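Local structure of galactose-binding lectin (Arachis hypogaea, 6VAW) at residues V62-D75 with S155-S169. The protein binds D-galactose and its glycosides as a homotetrameric legume lectin that carries calcium and manganese in each subunit. Sequence-based numbering, arbitrary orientation.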
loop_
_atom_site.group_PDB
_atom_site.type_symbol
_atom_site.label_atom_id
_atom_site.label_comp_id
_atom_site.label_asym_id
_atom_site.label_seq_id
_atom_site.Cartn_x
_atom_site.Cartn_y
_atom_site.Cartn_z
ATOM N N VAL A 62 -11.578 -17.046 -10.329
ATOM C CA VAL A 62 -11.828 -15.717 -10.905
ATOM C C VAL A 62 -11.415 -14.661 -9.871
ATOM O O VAL A 62 -11.673 -14.838 -8.682
ATOM C CB VAL A 62 -13.295 -15.546 -11.358
ATOM C CG1 VAL A 62 -13.522 -14.204 -12.053
ATOM C CG2 VAL A 62 -13.745 -16.707 -12.252
ATOM N N ALA A 63 -10.735 -13.601 -10.317
ATOM C CA ALA A 63 -10.251 -12.560 -9.426
ATOM C C ALA A 63 -11.392 -11.675 -8.919
ATOM O O ALA A 63 -12.437 -11.557 -9.573
ATOM C CB ALA A 63 -9.224 -11.699 -10.157
ATOM N N SER A 64 -11.196 -11.094 -7.733
ATOM C CA SER A 64 -12.068 -10.051 -7.215
ATOM C C SER A 64 -11.293 -8.779 -7.413
ATOM O O SER A 64 -10.057 -8.837 -7.513
ATOM C CB SER A 64 -12.411 -10.270 -5.735
ATOM O OG SER A 64 -13.404 -11.273 -5.577
ATOM N N PHE A 65 -11.962 -7.642 -7.469
ATOM C CA PHE A 65 -11.239 -6.381 -7.549
ATOM C C PHE A 65 -12.029 -5.249 -6.888
ATOM O O PHE A 65 -13.258 -5.318 -6.710
ATOM C CB PHE A 65 -10.817 -6.016 -8.981
ATOM C CG PHE A 65 -11.923 -5.742 -9.966
ATOM C CD1 PHE A 65 -12.597 -4.519 -9.960
ATOM C CD2 PHE A 65 -12.214 -6.652 -10.976
ATOM C CE1 PHE A 65 -13.579 -4.234 -10.906
ATOM C CE2 PHE A 65 -13.212 -6.374 -11.922
ATOM C CZ PHE A 65 -13.895 -5.180 -11.872
ATOM N N LEU A 66 -11.268 -4.223 -6.487
ATOM C CA LEU A 66 -11.744 -2.991 -5.890
ATOM C C LEU A 66 -11.083 -1.870 -6.677
ATOM O O LEU A 66 -9.860 -1.839 -6.755
ATOM C CB LEU A 66 -11.398 -2.896 -4.389
ATOM C CG LEU A 66 -11.564 -1.501 -3.760
ATOM C CD1 LEU A 66 -13.081 -1.073 -3.761
ATOM C CD2 LEU A 66 -10.980 -1.453 -2.372
ATOM N N THR A 67 -11.876 -0.964 -7.230
ATOM C CA THR A 67 -11.278 0.146 -7.977
ATOM C C THR A 67 -12.044 1.408 -7.682
ATOM O O THR A 67 -13.246 1.370 -7.468
ATOM C CB THR A 67 -11.143 -0.152 -9.508
ATOM O OG1 THR A 67 -10.411 0.904 -10.151
ATOM C CG2 THR A 67 -12.475 -0.363 -10.232
ATOM N N SER A 68 -11.321 2.525 -7.595
ATOM C CA SER A 68 -11.914 3.830 -7.400
ATOM C C SER A 68 -11.310 4.811 -8.408
ATOM O O SER A 68 -10.133 4.703 -8.766
ATOM C CB SER A 68 -11.705 4.317 -5.971
ATOM O OG SER A 68 -12.264 3.419 -5.021
ATOM N N PHE A 69 -12.128 5.712 -8.911
ATOM C CA PHE A 69 -11.651 6.724 -9.853
ATOM C C PHE A 69 -12.505 7.960 -9.725
ATOM O O PHE A 69 -13.584 7.918 -9.123
ATOM C CB PHE A 69 -11.622 6.195 -11.327
ATOM C CG PHE A 69 -12.916 5.587 -11.833
ATOM C CD1 PHE A 69 -13.898 6.385 -12.407
ATOM C CD2 PHE A 69 -13.158 4.220 -11.713
ATOM C CE1 PHE A 69 -15.075 5.825 -12.898
ATOM C CE2 PHE A 69 -14.354 3.663 -12.168
ATOM C CZ PHE A 69 -15.298 4.468 -12.779
ATOM N N SER A 70 -11.980 9.084 -10.240
ATOM C CA SER A 70 -12.691 10.338 -10.277
ATOM C C SER A 70 -12.609 10.936 -11.667
ATOM O O SER A 70 -11.578 10.843 -12.346
ATOM C CB SER A 70 -12.189 11.317 -9.230
ATOM O OG SER A 70 -10.824 11.639 -9.396
ATOM N N PHE A 71 -13.715 11.507 -12.103
ATOM C CA PHE A 71 -13.786 12.124 -13.411
ATOM C C PHE A 71 -14.557 13.424 -13.341
ATOM O O PHE A 71 -15.184 13.733 -12.314
ATOM C CB PHE A 71 -14.424 11.160 -14.450
ATOM C CG PHE A 71 -15.890 10.829 -14.252
ATOM C CD1 PHE A 71 -16.886 11.724 -14.651
ATOM C CD2 PHE A 71 -16.279 9.593 -13.737
ATOM C CE1 PHE A 71 -18.235 11.425 -14.465
ATOM C CE2 PHE A 71 -17.635 9.283 -13.567
ATOM C CZ PHE A 71 -18.604 10.196 -13.932
ATOM N N GLU A 72 -14.551 14.148 -14.470
ATOM C CA GLU A 72 -15.284 15.383 -14.627
ATOM C C GLU A 72 -15.725 15.527 -16.071
ATOM O O GLU A 72 -14.942 15.288 -16.992
ATOM C CB GLU A 72 -14.398 16.565 -14.187
ATOM C CG GLU A 72 -15.091 17.919 -14.178
ATOM C CD GLU A 72 -14.147 19.110 -14.147
ATOM O OE1 GLU A 72 -13.192 19.102 -13.334
ATOM O OE2 GLU A 72 -14.370 20.059 -14.936
ATOM N N MET A 73 -17.000 15.881 -16.260
ATOM C CA MET A 73 -17.504 16.227 -17.582
ATOM C C MET A 73 -17.931 17.686 -17.528
ATOM O O MET A 73 -18.581 18.103 -16.562
ATOM C CB MET A 73 -18.617 15.290 -18.036
ATOM C CG MET A 73 -18.078 13.945 -18.491
ATOM S SD MET A 73 -19.351 12.817 -19.057
ATOM C CE MET A 73 -20.042 12.227 -17.488
ATOM N N LYS A 74 -17.498 18.471 -18.512
ATOM C CA LYS A 74 -17.801 19.897 -18.559
ATOM C C LYS A 74 -18.312 20.308 -19.939
ATOM O O LYS A 74 -17.730 19.929 -20.963
ATOM C CB LYS A 74 -16.570 20.714 -18.172
ATOM C CG LYS A 74 -16.887 22.166 -17.848
ATOM C CD LYS A 74 -15.915 22.728 -16.841
ATOM C CE LYS A 74 -15.510 24.157 -17.117
ATOM N NZ LYS A 74 -16.608 25.166 -16.982
ATOM N N ASP A 75 -19.415 21.071 -19.950
ATOM C CA ASP A 75 -20.033 21.592 -21.166
ATOM C C ASP A 75 -19.115 22.567 -21.865
ATOM O O ASP A 75 -18.317 23.255 -21.220
ATOM C CB ASP A 75 -21.331 22.358 -20.852
ATOM C CG ASP A 75 -22.444 21.603 -20.173
ATOM O OD1 ASP A 75 -22.247 20.406 -19.854
ATOM O OD2 ASP A 75 -23.504 22.215 -19.930
ATOM N N SER A 155 -25.618 14.307 -14.787
ATOM C CA SER A 155 -24.246 14.749 -15.038
ATOM C C SER A 155 -24.192 16.274 -14.896
ATOM O O SER A 155 -24.775 17.001 -15.700
ATOM C CB SER A 155 -23.746 14.287 -16.405
ATOM O OG SER A 155 -22.385 14.636 -16.628
ATOM N N VAL A 156 -23.535 16.742 -13.830
ATOM C CA VAL A 156 -23.392 18.164 -13.506
ATOM C C VAL A 156 -22.090 18.693 -14.143
ATOM O O VAL A 156 -21.002 18.184 -13.873
ATOM C CB VAL A 156 -23.459 18.416 -11.968
ATOM C CG1 VAL A 156 -23.249 19.896 -11.631
ATOM C CG2 VAL A 156 -24.784 17.911 -11.386
ATOM N N SER A 157 -22.218 19.712 -14.997
ATOM C CA SER A 157 -21.075 20.315 -15.703
ATOM C C SER A 157 -20.078 20.942 -14.731
ATOM O O SER A 157 -20.464 21.740 -13.876
ATOM C CB SER A 157 -21.559 21.356 -16.706
ATOM O OG SER A 157 -20.473 21.878 -17.455
ATOM N N GLY A 158 -18.810 20.537 -14.850
ATOM C CA GLY A 158 -17.726 20.999 -13.991
ATOM C C GLY A 158 -17.606 20.305 -12.640
ATOM O O GLY A 158 -16.729 20.659 -11.848
ATOM N N ALA A 159 -18.496 19.339 -12.342
ATOM C CA ALA A 159 -18.484 18.653 -11.063
ATOM C C ALA A 159 -17.545 17.448 -11.064
ATOM O O ALA A 159 -17.536 16.671 -12.021
ATOM C CB ALA A 159 -19.890 18.204 -10.688
ATOM N N VAL A 160 -16.752 17.295 -9.989
ATOM C CA VAL A 160 -15.874 16.150 -9.829
ATOM C C VAL A 160 -16.736 15.007 -9.278
ATOM O O VAL A 160 -17.406 15.177 -8.256
ATOM C CB VAL A 160 -14.630 16.443 -8.955
ATOM C CG1 VAL A 160 -13.800 15.183 -8.742
ATOM C CG2 VAL A 160 -13.776 17.533 -9.577
ATOM N N VAL A 161 -16.762 13.877 -9.993
ATOM C CA VAL A 161 -17.543 12.692 -9.626
ATOM C C VAL A 161 -16.572 11.593 -9.133
ATOM O O VAL A 161 -15.542 11.356 -9.767
ATOM C CB VAL A 161 -18.426 12.211 -10.815
ATOM C CG1 VAL A 161 -19.227 10.970 -10.430
ATOM C CG2 VAL A 161 -19.358 13.318 -11.311
ATOM N N LYS A 162 -16.895 10.959 -7.994
ATOM C CA LYS A 162 -16.131 9.859 -7.401
ATOM C C LYS A 162 -16.893 8.553 -7.615
ATOM O O LYS A 162 -18.117 8.505 -7.449
ATOM C CB LYS A 162 -15.858 10.091 -5.897
ATOM C CG LYS A 162 -14.989 11.304 -5.629
ATOM C CD LYS A 162 -14.579 11.451 -4.187
ATOM C CE LYS A 162 -13.655 12.633 -4.057
ATOM N NZ LYS A 162 -14.338 13.950 -4.257
ATOM N N VAL A 163 -16.181 7.510 -8.027
ATOM C CA VAL A 163 -16.781 6.197 -8.286
ATOM C C VAL A 163 -15.967 5.124 -7.560
ATOM O O VAL A 163 -14.739 5.160 -7.564
ATOM C CB VAL A 163 -16.912 5.876 -9.808
ATOM C CG1 VAL A 163 -17.666 4.552 -10.032
ATOM C CG2 VAL A 163 -17.594 7.023 -10.576
ATOM N N THR A 164 -16.659 4.159 -6.980
ATOM C CA THR A 164 -16.069 3.004 -6.346
ATOM C C THR A 164 -16.767 1.804 -6.957
ATOM O O THR A 164 -17.985 1.793 -7.085
ATOM C CB THR A 164 -16.184 3.088 -4.814
ATOM O OG1 THR A 164 -15.277 4.074 -4.344
ATOM C CG2 THR A 164 -15.827 1.776 -4.131
ATOM N N VAL A 165 -15.988 0.813 -7.349
ATOM C CA VAL A 165 -16.497 -0.389 -7.971
ATOM C C VAL A 165 -15.918 -1.615 -7.244
ATOM O O VAL A 165 -14.717 -1.727 -7.016
ATOM C CB VAL A 165 -16.209 -0.439 -9.498
ATOM C CG1 VAL A 165 -16.799 -1.688 -10.107
ATOM C CG2 VAL A 165 -16.722 0.811 -10.232
ATOM N N ILE A 166 -16.804 -2.567 -6.932
ATOM C CA ILE A 166 -16.412 -3.821 -6.276
ATOM C C ILE A 166 -16.875 -4.964 -7.152
ATOM O O ILE A 166 -18.078 -5.057 -7.433
ATOM C CB ILE A 166 -16.969 -3.997 -4.834
ATOM C CG1 ILE A 166 -16.506 -2.902 -3.869
ATOM C CG2 ILE A 166 -16.629 -5.402 -4.274
ATOM C CD1 ILE A 166 -17.293 -2.929 -2.534
ATOM N N TYR A 167 -15.942 -5.853 -7.541
ATOM C CA TYR A 167 -16.343 -7.081 -8.229
ATOM C C TYR A 167 -16.071 -8.245 -7.288
ATOM O O TYR A 167 -14.925 -8.463 -6.882
ATOM C CB TYR A 167 -15.673 -7.268 -9.596
ATOM C CG TYR A 167 -16.159 -8.512 -10.306
ATOM C CD1 TYR A 167 -17.450 -8.580 -10.832
ATOM C CD2 TYR A 167 -15.382 -9.667 -10.341
ATOM C CE1 TYR A 167 -17.930 -9.747 -11.428
ATOM C CE2 TYR A 167 -15.847 -10.836 -10.938
ATOM C CZ TYR A 167 -17.120 -10.870 -11.491
ATOM O OH TYR A 167 -17.584 -12.003 -12.121
ATOM N N ASP A 168 -17.133 -8.918 -6.849
ATOM C CA ASP A 168 -17.026 -10.079 -5.964
ATOM C C ASP A 168 -17.060 -11.356 -6.824
ATOM O O ASP A 168 -18.119 -11.714 -7.334
ATOM C CB ASP A 168 -18.163 -10.094 -4.931
ATOM C CG ASP A 168 -18.102 -11.348 -4.074
ATOM O OD1 ASP A 168 -17.117 -11.511 -3.319
ATOM O OD2 ASP A 168 -18.985 -12.183 -4.201
ATOM N N SER A 169 -15.931 -12.036 -6.983
ATOM C CA SER A 169 -15.859 -13.207 -7.877
ATOM C C SER A 169 -16.820 -14.358 -7.509
ATOM O O SER A 169 -17.440 -14.888 -8.430
ATOM C CB SER A 169 -14.433 -13.738 -7.991
ATOM O OG SER A 169 -13.940 -14.243 -6.762
HETATM O O HOH W 1 -12.418 -13.736 -4.340
HETATM O O HOH W 2 -19.049 16.272 -14.184
#
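The rings of Phe65, Phe69 and Phe71 each turn one face to the residue paired with them on strand 159-168. Tyr167 CB lies over the Phe65 ring, 3.6 Å from its centroid. Val163 CB covers Phe69 and Val161 CB covers Phe71 in the same way, each offset toward the rim. All three phenylalanines hold CG between the backbone N and the carbonyl carbon (chi1 65° in Phe65), which lays the ring over the neighbouring strand. Val163 serves two rings, since its CG2 also reaches Phe71 CE2 at 3.7 Å. The Tyr167 ring is slid away from Phe65 and barely overlaps it; its edge receives Ala63 O in plane, 3.6 Å from Tyr167 CD2.

The strands run antiparallel. Phe65, Thr67, Phe69 and Phe71 form hydrogen-bonded pairs with Tyr167, Val165, Val163 and Val161. Between them come non-hydrogen-bonded pairs, and in one of these Ser68 OG and Thr164 OG1 share a hydrogen bond of 3.2 Å. At one end Ser169 N gives a nearly straight bond to Ser64 OG (3.0 Å, 176°), and water 1 joins the two serine hydroxyls. Ser64 OG also hydrogen-bonds Thr187 OG1 of the second subunit. At the other, the type II turn Val156-Ala159 meets the strand through Gly158 N to Met73 O. Ser157 OG accepts Asp75 N at 2.8 Å. Water 2 takes the N-H of Met73 and lies within hydrogen-bonding distance of Val156 O and Ala159 O.

Both strands belong to the back sheet of the legume lectin sandwich, between strands 217-229 and 173-179. The aromatic face packs inward on the other sheet, where Phe65 meets Phe204 and Phe69 meets Phe206 edge-to-face. On the opposite face, Thr164 and Ile166 pack against the same residues of the second subunit.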